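Local coordinates for protein STU0660 (PDB 3ZTH) that is a large Csn2-type CRISPR-associated protein that takes part in bacterial immunity, binds magnesium ions and probably binds DNA, at residues L183-L188 with T216-Q221. Residues are numbered along the deposited sequence; the frame is centred on the assembly and turned at random.
Sequences LFLEML and TIFYRQ
Thr216 OG1 is gripped by the carbonyl of Glu212 and by Arg306 NH2 of a neighbouring subunit, with a weak bond from Lys245 NZ. Thr216 opens segment 216-221, whose Phe218 and Gln221 meet Leu185 of segment 183-188. The contact joins two helices of the P-loop NTPase-like core, helix 177-192 and helix 212-228. Helix 212-228 connects strand 199-204 to the adjacent parallel strand 232-237, a beta-alpha-beta crossover. Both helices rest on the same face of strand 199-204, since Leu188 touches Ile201 and Phe218 touches Leu203, two residues apart on that strand.

The interface is small, 127 Å² over both sides, and the backbones approach to 7.6 Å from Leu185 CA to Gln221 CA. No hydrogen bond links the two segments. On the first helix a single branch does most of the work: Leu185 CD1 lies 3.7 Å from Phe218 CD1 and 3.9 Å from Phe218 CE1. It approaches that ring obliquely. The bond from CA to CB of Phe218 runs beside the gap and not into it, yet with CG anti to the backbone N (chi1 158°) the end of the side chain comes nearer the leucine. Tyr215 and Leu203 also touch the ring.

Gln221 lies nearer the solvent and crosses the leucine. Its carboxamide spans to helix 177-192, where NE2 makes a weak hydrogen bond to Ser182 OG, one residue ahead of segment 183-188. The chain reaches that far because it is extended beyond CG (chi2 170°). The amide oxygen then sits over apolar carbon, Gln221 OE1 being 3.4 Å from Leu185 CD1, while the same methyl touches the base of the glutamine at 3.7 Å, Leu185 CD1 to Gln221 CB.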
ATOM      1  N   LEU A 183      34.021   2.550  15.149  1.00 31.03           N
ATOM      2  CA  LEU A 183      33.709   2.615  13.727  1.00 31.80           C
ATOM      3  C   LEU A 183      32.720   3.753  13.481  1.00 33.30           C
ATOM      4  O   LEU A 183      32.873   4.529  12.533  1.00 31.95           O
ATOM      5  CB  LEU A 183      33.121   1.288  13.247  1.00 31.49           C
ATOM      6  CG  LEU A 183      34.150   0.160  13.137  1.00 32.48           C
ATOM      7  CD1 LEU A 183      33.447  -1.161  12.869  1.00 32.71           C
ATOM      8  CD2 LEU A 183      35.149   0.484  12.024  1.00 29.65           C
ATOM      9  N   PHE A 184      31.713   3.857  14.346  1.00 33.87           N
ATOM     10  CA  PHE A 184      30.717   4.914  14.218  1.00 32.47           C
ATOM     11  C   PHE A 184      31.363   6.289  14.337  1.00 32.73           C
ATOM     12  O   PHE A 184      31.083   7.189  13.539  1.00 33.32           O
ATOM     13  CB  PHE A 184      29.645   4.773  15.297  1.00 32.49           C
ATOM     14  CG  PHE A 184      28.742   5.968  15.413  1.00 31.34           C
ATOM     15  CD1 PHE A 184      27.729   6.185  14.488  1.00 32.29           C
ATOM     16  CD2 PHE A 184      28.914   6.888  16.443  1.00 30.62           C
ATOM     17  CE1 PHE A 184      26.895   7.304  14.586  1.00 31.52           C
ATOM     18  CE2 PHE A 184      28.088   8.007  16.548  1.00 30.33           C
ATOM     19  CZ  PHE A 184      27.077   8.213  15.618  1.00 30.31           C
ATOM     20  N   LEU A 185      32.216   6.461  15.342  1.00 32.62           N
ATOM     21  CA  LEU A 185      32.880   7.745  15.538  1.00 33.57           C
ATOM     22  C   LEU A 185      33.789   8.090  14.365  1.00 33.73           C
ATOM     23  O   LEU A 185      33.882   9.251  13.962  1.00 32.16           O
ATOM     24  CB  LEU A 185      33.671   7.736  16.848  1.00 33.57           C
ATOM     25  CG  LEU A 185      32.780   7.728  18.093  1.00 35.51           C
ATOM     26  CD1 LEU A 185      33.640   7.697  19.346  1.00 34.50           C
ATOM     27  CD2 LEU A 185      31.877   8.967  18.089  1.00 33.22           C
ATOM     28  N   GLU A 186      34.451   7.076  13.814  1.00 34.75           N
ATOM     29  CA  GLU A 186      35.330   7.274  12.669  1.00 38.20           C
ATOM     30  C   GLU A 186      34.546   7.778  11.464  1.00 38.64           C
ATOM     31  O   GLU A 186      34.996   8.680  10.749  1.00 38.02           O
ATOM     32  CB  GLU A 186      36.009   5.976  12.284  1.00 41.79           C
ATOM     33  CG  GLU A 186      37.329   5.737  12.936  1.00 48.57           C
ATOM     34  CD  GLU A 186      38.207   4.908  12.040  1.00 54.81           C
ATOM     35  OE1 GLU A 186      38.549   5.405  10.941  1.00 57.33           O
ATOM     36  OE2 GLU A 186      38.542   3.764  12.421  1.00 56.75           O
HETATM   37  N   MSE A 187      33.383   7.174  11.229  1.00 37.43           N
HETATM   38  CA  MSE A 187      32.540   7.590  10.122  1.00 38.58           C
HETATM   39  C   MSE A 187      32.093   9.023  10.353  1.00 37.31           C
HETATM   40  O   MSE A 187      32.077   9.836   9.428  1.00 35.15           O
HETATM   41  CB  MSE A 187      31.317   6.692   9.996  1.00 41.06           C
HETATM   42  CG  MSE A 187      30.342   7.189   8.941  1.00 48.55           C
HETATM   43 SE   MSE A 187      29.037   5.876   8.413  1.00 57.65          SE
HETATM   44  CE  MSE A 187      27.759   6.134   9.822  1.00 57.96           C
ATOM     45  N   LEU A 188      31.738   9.325  11.598  1.00 36.74           N
ATOM     46  CA  LEU A 188      31.303  10.666  11.959  1.00 35.52           C
ATOM     47  C   LEU A 188      32.452  11.646  11.721  1.00 36.27           C
ATOM     48  O   LEU A 188      32.234  12.771  11.267  1.00 35.96           O
ATOM     49  CB  LEU A 188      30.872  10.701  13.427  1.00 33.09           C
ATOM     50  CG  LEU A 188      30.474  12.067  13.996  1.00 32.25           C
ATOM     51  CD1 LEU A 188      29.211  12.580  13.322  1.00 29.87           C
ATOM     52  CD2 LEU A 188      30.271  11.941  15.492  1.00 28.38           C
ATOM     53  N   THR A 216      36.422   4.635  28.702  1.00 32.30           N
ATOM     54  CA  THR A 216      37.467   5.646  28.765  1.00 32.61           C
ATOM     55  C   THR A 216      38.060   5.852  27.351  1.00 33.41           C
ATOM     56  O   THR A 216      38.354   6.977  26.940  1.00 32.00           O
ATOM     57  CB  THR A 216      38.560   5.182  29.753  1.00 32.72           C
ATOM     58  OG1 THR A 216      37.991   5.100  31.065  1.00 33.46           O
ATOM     59  CG2 THR A 216      39.750   6.131  29.765  1.00 29.10           C
ATOM     60  N   ILE A 217      38.229   4.762  26.611  1.00 32.30           N
ATOM     61  CA  ILE A 217      38.753   4.846  25.255  1.00 33.19           C
ATOM     62  C   ILE A 217      37.761   5.622  24.377  1.00 33.49           C
ATOM     63  O   ILE A 217      38.142   6.517  23.608  1.00 33.73           O
ATOM     64  CB  ILE A 217      38.978   3.428  24.665  1.00 33.05           C
ATOM     65  CG1 ILE A 217      40.144   2.754  25.391  1.00 30.52           C
ATOM     66  CG2 ILE A 217      39.232   3.509  23.161  1.00 28.54           C
ATOM     67  CD1 ILE A 217      40.406   1.317  24.948  1.00 30.46           C
ATOM     68  N   PHE A 218      36.485   5.270  24.503  1.00 32.82           N
ATOM     69  CA  PHE A 218      35.409   5.922  23.759  1.00 30.64           C
ATOM     70  C   PHE A 218      35.317   7.409  24.101  1.00 30.39           C
ATOM     71  O   PHE A 218      35.135   8.253  23.219  1.00 29.03           O
ATOM     72  CB  PHE A 218      34.081   5.234  24.086  1.00 32.33           C
ATOM     73  CG  PHE A 218      32.873   6.088  23.838  1.00 33.48           C
ATOM     74  CD1 PHE A 218      32.368   6.251  22.554  1.00 33.72           C
ATOM     75  CD2 PHE A 218      32.252   6.755  24.896  1.00 34.83           C
ATOM     76  CE1 PHE A 218      31.262   7.066  22.321  1.00 34.28           C
ATOM     77  CE2 PHE A 218      31.149   7.571  24.677  1.00 34.60           C
ATOM     78  CZ  PHE A 218      30.649   7.729  23.386  1.00 34.36           C
ATOM     79  N   TYR A 219      35.444   7.724  25.386  1.00 31.08           N
ATOM     80  CA  TYR A 219      35.358   9.108  25.850  1.00 32.74           C
ATOM     81  C   TYR A 219      36.502   9.983  25.344  1.00 32.31           C
ATOM     82  O   TYR A 219      36.297  11.163  25.049  1.00 30.67           O
ATOM     83  CB  TYR A 219      35.290   9.146  27.385  1.00 34.34           C
ATOM     84  CG  TYR A 219      35.277  10.541  27.975  1.00 36.58           C
ATOM     85  CD1 TYR A 219      34.149  11.357  27.866  1.00 35.60           C
ATOM     86  CD2 TYR A 219      36.394  11.046  28.640  1.00 35.66           C
ATOM     87  CE1 TYR A 219      34.137  12.642  28.407  1.00 34.97           C
ATOM     88  CE2 TYR A 219      36.389  12.318  29.183  1.00 34.91           C
ATOM     89  CZ  TYR A 219      35.261  13.113  29.065  1.00 37.55           C
ATOM     90  OH  TYR A 219      35.268  14.380  29.616  1.00 40.41           O
ATOM     91  N   ARG A 220      37.703   9.417  25.252  1.00 32.99           N
ATOM     92  CA  ARG A 220      38.838  10.182  24.732  1.00 35.29           C
ATOM     93  C   ARG A 220      38.550  10.520  23.272  1.00 33.50           C
ATOM     94  O   ARG A 220      38.825  11.625  22.810  1.00 34.06           O
ATOM     95  CB  ARG A 220      40.133   9.385  24.825  1.00 37.00           C
ATOM     96  CG  ARG A 220      40.645   9.210  26.233  1.00 44.57           C
ATOM     97  CD  ARG A 220      41.903   8.352  26.256  1.00 51.22           C
ATOM     98  NE  ARG A 220      42.287   8.004  27.622  1.00 56.04           N
ATOM     99  CZ  ARG A 220      42.628   8.889  28.554  1.00 58.89           C
ATOM    100  NH1 ARG A 220      42.643  10.189  28.270  1.00 58.89           N
ATOM    101  NH2 ARG A 220      42.934   8.473  29.780  1.00 59.63           N
ATOM    102  N   GLN A 221      37.982   9.561  22.550  1.00 32.48           N
ATOM    103  CA  GLN A 221      37.639   9.774  21.153  1.00 30.66           C
ATOM    104  C   GLN A 221      36.657  10.922  20.993  1.00 30.23           C
ATOM    105  O   GLN A 221      36.880  11.804  20.167  1.00 31.02           O
ATOM    106  CB  GLN A 221      37.068   8.496  20.543  1.00 30.40           C
ATOM    107  CG  GLN A 221      38.140   7.479  20.191  1.00 33.71           C
ATOM    108  CD  GLN A 221      37.583   6.117  19.814  1.00 35.91           C
ATOM    109  OE1 GLN A 221      36.564   6.011  19.131  1.00 38.54           O
ATOM    110  NE2 GLN A 221      38.263   5.064  20.249  1.00 37.68           N
TER